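Local coordinates for Mlr6093 protein (Mesorhizobium loti, PDB 2QJ8) that probably acts as a zinc-dependent hydrolase of the succinylglutamate desuccinylase/aspartoacylase family, cleaving amide or ester bonds, at residues T146-I154 and F202-G210; E4-L12 and D124-V133. One frame throughout, in Å; residues are numbered along the deposited sequence. Where two conformers were deposited one is given.

Interaction 1: residues T146-I154 and F202-G210; sequences TWDCAPSII and FICTEFGGG
I153 and T205 form an antiparallel non-hydrogen-bonded pair, their CA atoms 4.6 Å apart, where the short strand 152-154 meets strand 202-208 at 126° between chain directions. Beside that pair E206 N gives a direct bond to S152 O, 3.0 Å long and fairly straight at 160°. Farther along in both directions the strands part and water takes over: one molecule joins I154 O to C204 N, another joins C149 O to G208 N. At the far end W147 O receives two weak bonds, from G209 N at 2.7 Å and, longer, from G210 N. A beta carbon on G208 would fall too close to C149 N, so the lack of one is consistent with this close backbone approach.

Among the side chains, E206 buries the most surface. Its chain is bent (chi2 -62°), and I154 crosses it at about a right angle, CD1 lying 3.6 Å from E206 CG. C149 SG and S152 OG also come up to E206 CB; the serine hydroxyl is tied back to its own segment, donating to A150 O over 2.8 Å from above the carbonyl plane. On the other face of the strands I153, the larger isoleucine contact, touches I203 CG2 with CD1 at 3.8 Å, while its CG1 lies against T205 CG2. D148 swings OD1 to within 3.4 Å of G210 CA, and a water held by that oxygen also accepts from C149 N.

The carboxylate of E206 looks to the next strand, where OE1 is hydrogen-bonded to H141 ND1, both in the M14-like (AstE/AspA) catalytic domain and, as in relatives, probably close to the zinc site. Strand 201-208 pairs antiparallel with 152-155 and parallel with 136-144; strand 152-155 also pairs, in parallel, with 178-182, while 147-149 pairs with 306-312.

Interaction 2: residues E4-L12 and D124-V133; sequences EAPHLTFDL and DAISRLLLPV
P6 sets CD over one face of the R128 guanidinium, toward the rim and 3.6 Å from NH1, the two side chains crossing at about a right angle, while A5 CB approaches NH2 obliquely. At the guanidinium edge, in its plane, is D124 OD1; the other carboxylate oxygen, OD2, uses its syn lone pair to take a bond from R128 NH1, 3.1 Å long and tilted from the guanidinium plane. This is an i to i+4 salt bridge along helix 118-129 of the alpha/beta catalytic domain, and the N-terminal chain lies across the last turns of that helix. The H7 side chain leaves the backbone away from the helix, and ND1 donates to A5 O at 2.9 Å with the oxygen in the ring plane; E4 CD also lies at the ring edge, in plane.

Beyond the guanidinium the contact is apolar. P6 CB reaches A125 CB at 3.7 Å and also meets L129 CD1. That methyl stands over the face of the P6-H7 peptide, 3.3 Å from H7 N; CG lies beside the backbone N of L129 (chi1 -66°), which aims the branch at the N-terminal chain. With an alanine at L129, the P6-H7 peptide would probably lose its cover and a gap would open between the N-terminal chain and the helix.

Strand 7-8 pairs with strand 16-24, whose L22 touches both L8 and L129. Past the last turn, where I126 O accepts from L130 N and L131 N, the leucines continue the seam: L8 CD2 meets L130 CD2 at 4.1 Å. I82 of strand 79-84 lies against L12, L130 and V133. The contact finishes at a single methyl, L12 CD1, 3.9 Å from V133 CG2 and equally far from L129 O.

The two contacts lie well apart, centres 28 Å from each other and nearest atoms about 8 Å; they do not meet. Interaction 2 sits peripherally, 21 Å from the centre of the chain, and interaction 1 only 7 Å from it. Strand pairing connects them: from strand 7-8 it runs through 16-24, 33-42, 79-84, 47-52 and 136-144 to 201-208. Both segments of interaction 2 precede those of interaction 1 in the sequence. Interaction 1, with E206 bonded to H141, probably lies near the zinc site, by comparison with M14-type relatives; interaction 2 is structural packing that fastens the N-terminal chain to a helix.

Interaction 1: residues T146-I154 and F202-G210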
loop_
_atom_site.group_PDB
_atom_site.type_symbol
_atom_site.label_atom_id
_atom_site.label_comp_id
_atom_site.label_asym_id
_atom_site.label_seq_id
_atom_site.Cartn_x
_atom_site.Cartn_y
_atom_site.Cartn_z
ATOM N N THR A 146 1.619 3.869 -2.865
ATOM C CA THR A 146 1.275 3.338 -4.168
ATOM C C THR A 146 2.531 2.971 -4.977
ATOM O O THR A 146 2.423 2.616 -6.153
ATOM C CB THR A 146 0.491 4.362 -4.934
ATOM O OG1 THR A 146 1.274 5.546 -5.108
ATOM C CG2 THR A 146 -0.843 4.679 -4.242
ATOM N N TRP A 147 3.718 3.087 -4.375
ATOM C CA TRP A 147 4.969 2.745 -5.020
ATOM C C TRP A 147 5.659 1.657 -4.221
ATOM O O TRP A 147 5.444 1.533 -3.022
ATOM C CB TRP A 147 5.937 3.920 -5.015
ATOM C CG TRP A 147 5.670 5.030 -5.914
ATOM C CD1 TRP A 147 4.894 6.128 -5.651
ATOM C CD2 TRP A 147 6.224 5.229 -7.216
ATOM N NE1 TRP A 147 4.922 6.987 -6.719
ATOM C CE2 TRP A 147 5.742 6.467 -7.691
ATOM C CE3 TRP A 147 7.083 4.486 -8.028
ATOM C CZ2 TRP A 147 6.077 6.965 -8.956
ATOM C CZ3 TRP A 147 7.431 4.984 -9.266
ATOM C CH2 TRP A 147 6.927 6.212 -9.724
ATOM N N ASP A 148 6.448 0.858 -4.926
ATOM C CA ASP A 148 7.404 -0.040 -4.331
ATOM C C ASP A 148 8.736 0.628 -4.748
ATOM O O ASP A 148 8.865 1.081 -5.883
ATOM C CB ASP A 148 7.314 -1.417 -4.941
ATOM C CG ASP A 148 8.030 -2.465 -4.124
ATOM O OD1 ASP A 148 8.386 -2.230 -2.950
ATOM O OD2 ASP A 148 8.226 -3.571 -4.648
ATOM N N CYS A 149 9.680 0.752 -3.824
ATOM C CA CYS A 149 10.987 1.281 -4.138
ATOM C C CYS A 149 12.040 0.525 -3.350
ATOM O O CYS A 149 11.734 -0.126 -2.342
ATOM C CB CYS A 149 11.076 2.790 -3.911
ATOM S SG CYS A 149 11.097 3.335 -2.207
ATOM N N ALA A 150 13.276 0.612 -3.826
ATOM C CA ALA A 150 14.407 -0.037 -3.184
ATOM C C ALA A 150 14.660 0.569 -1.797
ATOM O O ALA A 150 14.437 1.765 -1.630
ATOM C CB ALA A 150 15.650 0.157 -4.041
ATOM N N PRO A 151 15.098 -0.246 -0.801
ATOM C CA PRO A 151 15.513 0.351 0.489
ATOM C C PRO A 151 16.776 1.132 0.169
ATOM O O PRO A 151 17.751 0.567 -0.321
ATOM C CB PRO A 151 15.780 -0.853 1.395
ATOM C CG PRO A 151 15.146 -2.024 0.689
ATOM C CD PRO A 151 15.251 -1.709 -0.779
ATOM N N SER A 152 16.724 2.435 0.416
ATOM C CA SER A 152 17.731 3.344 -0.114
ATOM C C SER A 152 17.792 4.697 0.555
ATOM O O SER A 152 17.038 4.978 1.461
ATOM C CB SER A 152 17.354 3.598 -1.605
ATOM O OG SER A 152 16.039 4.117 -1.740
ATOM N N ILE A 153 18.774 5.482 0.122
ATOM C CA ILE A 153 18.888 6.879 0.421
ATOM C C ILE A 153 18.944 7.561 -0.937
ATOM O O ILE A 153 19.683 7.096 -1.799
ATOM C CB ILE A 153 20.167 7.197 1.219
ATOM C CG1 ILE A 153 19.990 6.750 2.679
ATOM C CG2 ILE A 153 20.459 8.665 1.178
ATOM C CD1 ILE A 153 21.244 6.669 3.440
ATOM N N ILE A 154 18.140 8.611 -1.130
ATOM C CA ILE A 154 18.160 9.426 -2.346
ATOM C C ILE A 154 18.894 10.707 -1.979
ATOM O O ILE A 154 18.489 11.399 -1.045
ATOM C CB ILE A 154 16.751 9.813 -2.878
ATOM C CG1 ILE A 154 15.938 8.566 -3.228
ATOM C CG2 ILE A 154 16.856 10.762 -4.122
ATOM C CD1 ILE A 154 14.537 8.885 -3.702
ATOM N N PHE A 202 21.557 16.396 5.816
ATOM C CA PHE A 202 20.180 15.943 5.774
ATOM C C PHE A 202 20.145 14.636 4.993
ATOM O O PHE A 202 20.535 14.622 3.818
ATOM C CB PHE A 202 19.313 17.005 5.120
ATOM C CG PHE A 202 17.849 16.650 5.024
ATOM C CD1 PHE A 202 17.156 16.092 6.115
ATOM C CD2 PHE A 202 17.132 16.949 3.870
ATOM C CE1 PHE A 202 15.809 15.792 6.045
ATOM C CE2 PHE A 202 15.758 16.661 3.790
ATOM C CZ PHE A 202 15.098 16.071 4.884
ATOM N N ILE A 203 19.687 13.565 5.651
ATOM C CA ILE A 203 19.626 12.208 5.088
ATOM C C ILE A 203 18.177 11.705 5.074
ATOM O O ILE A 203 17.470 11.785 6.067
ATOM C CB ILE A 203 20.621 11.267 5.823
ATOM C CG1 ILE A 203 22.053 11.706 5.490
ATOM C CG2 ILE A 203 20.472 9.853 5.392
ATOM C CD1 ILE A 203 23.081 10.950 6.238
ATOM N N CYS A 204 17.743 11.247 3.895
ATOM C CA CYS A 204 16.395 10.784 3.669
ATOM C C CYS A 204 16.408 9.313 3.239
ATOM O O CYS A 204 16.874 9.007 2.144
ATOM C CB CYS A 204 15.800 11.686 2.590
ATOM S SG CYS A 204 14.069 11.543 2.379
ATOM N N THR A 205 15.919 8.427 4.106
ATOM C CA THR A 205 15.843 6.992 3.811
ATOM C C THR A 205 14.453 6.785 3.212
ATOM O O THR A 205 13.495 7.355 3.701
ATOM C CB THR A 205 16.038 6.144 5.043
ATOM O OG1 THR A 205 15.014 6.461 5.965
ATOM C CG2 THR A 205 17.396 6.438 5.692
ATOM N N GLU A 206 14.348 5.973 2.169
ATOM C CA GLU A 206 13.087 5.832 1.433
ATOM C C GLU A 206 12.320 4.568 1.716
ATOM O O GLU A 206 12.862 3.472 1.577
ATOM C CB GLU A 206 13.330 5.932 -0.065
ATOM C CG GLU A 206 13.896 7.259 -0.538
ATOM C CD GLU A 206 13.011 8.481 -0.294
ATOM O OE1 GLU A 206 11.775 8.362 -0.194
ATOM O OE2 GLU A 206 13.572 9.599 -0.234
ATOM N N PHE A 207 11.046 4.765 2.076
ATOM C CA PHE A 207 10.078 3.709 2.396
ATOM C C PHE A 207 8.931 3.782 1.388
ATOM O O PHE A 207 8.299 4.838 1.253
ATOM C CB PHE A 207 9.511 3.885 3.820
ATOM C CG PHE A 207 10.535 3.695 4.933
ATOM C CD1 PHE A 207 11.383 4.728 5.311
ATOM C CD2 PHE A 207 10.635 2.482 5.620
ATOM C CE1 PHE A 207 12.306 4.550 6.333
ATOM C CE2 PHE A 207 11.559 2.316 6.657
ATOM C CZ PHE A 207 12.411 3.357 6.990
ATOM N N GLY A 208 8.725 2.690 0.646
ATOM C CA GLY A 208 7.627 2.562 -0.333
ATOM C C GLY A 208 6.547 1.695 0.295
ATOM O O GLY A 208 6.767 1.105 1.348
ATOM N N GLY A 209 5.381 1.626 -0.342
ATOM C CA GLY A 209 4.271 0.806 0.155
ATOM C C GLY A 209 4.298 -0.674 -0.160
ATOM O O GLY A 209 3.389 -1.381 0.247
ATOM N N GLY A 210 5.300 -1.147 -0.903
ATOM C CA GLY A 210 5.436 -2.576 -1.254
ATOM C C GLY A 210 6.243 -3.350 -0.219
ATOM O O GLY A 210 6.848 -4.387 -0.534
HETATM O O HOH W 1 8.568 -0.551 -1.024
HETATM O O HOH W 2 10.438 0.439 0.491
HETATM O O HOH W 3 18.995 12.021 1.411
#

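Interaction 2: residues E4-L12 and D124-V133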
loop_
_atom_site.group_PDB
_atom_site.type_symbol
_atom_site.label_atom_id
_atom_site.label_comp_id
_atom_site.label_asym_id
_atom_site.label_seq_id
_atom_site.Cartn_x
_atom_site.Cartn_y
_atom_site.Cartn_z
ATOM N N GLU A 4 0.292 30.819 23.932
ATOM C CA GLU A 4 1.385 29.880 24.194
ATOM C C GLU A 4 2.375 29.813 23.005
ATOM O O GLU A 4 1.980 29.894 21.844
ATOM C CB GLU A 4 0.676 28.529 24.467
ATOM C CG GLU A 4 1.469 27.267 24.721
ATOM C CD GLU A 4 0.539 26.047 24.973
ATOM O OE1 GLU A 4 -0.315 25.712 24.111
ATOM O OE2 GLU A 4 0.695 25.392 26.023
ATOM N N ALA A 5 3.665 29.723 23.306
ATOM C CA ALA A 5 4.676 29.543 22.283
ATOM C C ALA A 5 4.904 28.017 22.193
ATOM O O ALA A 5 4.490 27.269 23.101
ATOM C CB ALA A 5 5.970 30.291 22.654
ATOM N N PRO A 6 5.517 27.540 21.093
ATOM C CA PRO A 6 5.828 26.134 21.078
ATOM C C PRO A 6 6.925 25.844 22.107
ATOM O O PRO A 6 7.798 26.669 22.328
ATOM C CB PRO A 6 6.328 25.900 19.637
ATOM C CG PRO A 6 6.852 27.189 19.217
ATOM C CD PRO A 6 5.956 28.202 19.848
ATOM N N HIS A 7 6.867 24.681 22.741
ATOM C CA HIS A 7 7.868 24.309 23.729
ATOM C C HIS A 7 7.873 22.818 23.928
ATOM O O HIS A 7 6.918 22.138 23.544
ATOM C CB HIS A 7 7.538 25.018 25.050
ATOM C CG HIS A 7 6.191 24.667 25.575
ATOM N ND1 HIS A 7 5.042 25.281 25.129
ATOM C CD2 HIS A 7 5.801 23.716 26.453
ATOM C CE1 HIS A 7 4.000 24.721 25.717
ATOM N NE2 HIS A 7 4.433 23.768 26.523
ATOM N N LEU A 8 8.963 22.320 24.507
ATOM C CA LEU A 8 9.094 20.938 24.907
ATOM C C LEU A 8 8.659 20.870 26.369
ATOM O O LEU A 8 8.891 21.797 27.136
ATOM C CB LEU A 8 10.538 20.454 24.776
ATOM C CG LEU A 8 11.133 20.401 23.358
ATOM C CD1 LEU A 8 12.597 20.094 23.417
ATOM C CD2 LEU A 8 10.412 19.371 22.497
ATOM N N THR A 9 8.039 19.758 26.746
ATOM C CA THR A 9 7.578 19.549 28.112
ATOM C C THR A 9 8.681 19.048 29.057
ATOM O O THR A 9 8.411 18.832 30.230
ATOM C CB THR A 9 6.419 18.590 28.136
ATOM O OG1 THR A 9 6.854 17.320 27.643
ATOM C CG2 THR A 9 5.277 19.143 27.300
ATOM N N PHE A 10 9.910 18.883 28.545
ATOM C CA PHE A 10 11.039 18.422 29.307
ATOM C C PHE A 10 12.278 19.192 28.826
ATOM O O PHE A 10 12.247 19.875 27.815
ATOM C CB PHE A 10 11.211 16.907 29.116
ATOM C CG PHE A 10 11.563 16.499 27.680
ATOM C CD1 PHE A 10 10.589 16.409 26.716
ATOM C CD2 PHE A 10 12.873 16.196 27.326
ATOM C CE1 PHE A 10 10.913 16.030 25.424
ATOM C CE2 PHE A 10 13.200 15.835 26.031
ATOM C CZ PHE A 10 12.220 15.757 25.080
ATOM N N ASP A 11 13.367 19.019 29.559
ATOM C CA ASP A 11 14.613 19.664 29.300
ATOM C C ASP A 11 15.528 18.741 28.487
ATOM O O ASP A 11 15.827 17.646 28.945
ATOM C CB ASP A 11 15.239 20.003 30.663
ATOM C CG ASP A 11 16.580 20.702 30.554
ATOM O OD1 ASP A 11 16.992 21.155 29.462
ATOM O OD2 ASP A 11 17.224 20.811 31.604
ATOM N N LEU A 12 15.955 19.190 27.296
ATOM C CA LEU A 12 16.904 18.439 26.432
ATOM C C LEU A 12 18.273 18.227 27.087
ATOM O O LEU A 12 18.934 17.230 26.800
ATOM C CB LEU A 12 17.113 19.123 25.069
ATOM C CG LEU A 12 15.965 19.138 24.069
ATOM C CD1 LEU A 12 16.246 20.114 22.874
ATOM C CD2 LEU A 12 15.694 17.735 23.599
ATOM N N ASP A 124 7.053 25.260 12.362
ATOM C CA ASP A 124 7.605 26.289 13.240
ATOM C C ASP A 124 8.096 25.765 14.600
ATOM O O ASP A 124 9.160 26.188 15.044
ATOM C CB ASP A 124 6.576 27.389 13.442
ATOM C CG ASP A 124 7.075 28.496 14.337
ATOM O OD1 ASP A 124 7.972 29.249 13.933
ATOM O OD2 ASP A 124 6.569 28.581 15.460
ATOM N N ALA A 125 7.350 24.829 15.216
ATOM C CA ALA A 125 7.696 24.230 16.500
ATOM C C ALA A 125 8.965 23.406 16.411
ATOM O O ALA A 125 9.815 23.512 17.285
ATOM C CB ALA A 125 6.545 23.326 17.014
ATOM N N ILE A 126 9.081 22.595 15.355
ATOM C CA ILE A 126 10.259 21.754 15.103
ATOM C C ILE A 126 11.481 22.629 14.806
ATOM O O ILE A 126 12.593 22.348 15.281
ATOM C CB ILE A 126 9.992 20.741 13.929
ATOM C CG1 ILE A 126 8.937 19.701 14.355
ATOM C CG2 ILE A 126 11.272 20.037 13.490
ATOM C CD1 ILE A 126 8.294 18.942 13.188
ATOM N N SER A 127 11.254 23.670 14.020
ATOM C CA SER A 127 12.281 24.621 13.605
ATOM C C SER A 127 12.821 25.489 14.729
ATOM O O SER A 127 14.010 25.802 14.731
ATOM C CB SER A 127 11.765 25.510 12.469
ATOM O OG SER A 127 11.380 24.709 11.354
ATOM N N ARG A 128 11.965 25.890 15.665
ATOM C CA ARG A 128 12.406 26.676 16.811
ATOM C C ARG A 128 13.033 25.851 17.948
ATOM O O ARG A 128 14.016 26.296 18.553
ATOM C CB ARG A 128 11.277 27.576 17.315
ATOM C CG ARG A 128 11.058 28.758 16.405
ATOM C CD ARG A 128 9.738 29.449 16.599
ATOM N NE ARG A 128 9.537 29.959 17.959
ATOM C CZ ARG A 128 8.404 30.521 18.407
ATOM N NH1 ARG A 128 7.351 30.652 17.607
ATOM N NH2 ARG A 128 8.313 30.954 19.675
ATOM N N LEU A 129 12.516 24.644 18.191
ATOM C CA LEU A 129 12.941 23.818 19.324
ATOM C C LEU A 129 13.898 22.664 19.081
ATOM O O LEU A 129 14.620 22.275 20.004
ATOM C CB LEU A 129 11.693 23.280 20.034
ATOM C CG LEU A 129 10.900 24.430 20.674
ATOM C CD1 LEU A 129 9.456 24.137 20.750
ATOM C CD2 LEU A 129 11.513 24.746 22.048
ATOM N N LEU A 130 13.881 22.078 17.891
ATOM C CA LEU A 130 14.695 20.873 17.636
ATOM C C LEU A 130 15.822 21.108 16.655
ATOM O O LEU A 130 16.955 20.738 16.936
ATOM C CB LEU A 130 13.799 19.731 17.166
ATOM C CG LEU A 130 12.633 19.309 18.078
ATOM C CD1 LEU A 130 11.884 18.131 17.402
ATOM C CD2 LEU A 130 13.081 18.881 19.471
ATOM N N LEU A 131 15.537 21.787 15.550
ATOM C CA LEU A 131 16.560 22.049 14.536
ATOM C C LEU A 131 17.802 22.784 15.017
ATOM O O LEU A 131 18.890 22.422 14.591
ATOM C CB LEU A 131 15.973 22.744 13.303
ATOM C CG LEU A 131 14.909 21.965 12.542
ATOM C CD1 LEU A 131 14.646 22.701 11.236
ATOM C CD2 LEU A 131 15.331 20.530 12.295
ATOM N N PRO A 132 17.649 23.804 15.899
ATOM C CA PRO A 132 18.852 24.521 16.344
ATOM C C PRO A 132 19.869 23.702 17.193
ATOM O O PRO A 132 21.044 24.061 17.233
ATOM C CB PRO A 132 18.284 25.700 17.138
ATOM C CG PRO A 132 16.852 25.839 16.660
ATOM C CD PRO A 132 16.439 24.409 16.494
ATOM N N VAL A 133 19.432 22.599 17.788
ATOM C CA VAL A 133 20.296 21.764 18.598
ATOM C C VAL A 133 20.889 20.545 17.880
ATOM O O VAL A 133 21.591 19.755 18.523
ATOM C CB VAL A 133 19.594 21.373 19.909
ATOM C CG1 VAL A 133 19.038 22.625 20.544
ATOM C CG2 VAL A 133 18.477 20.336 19.698
#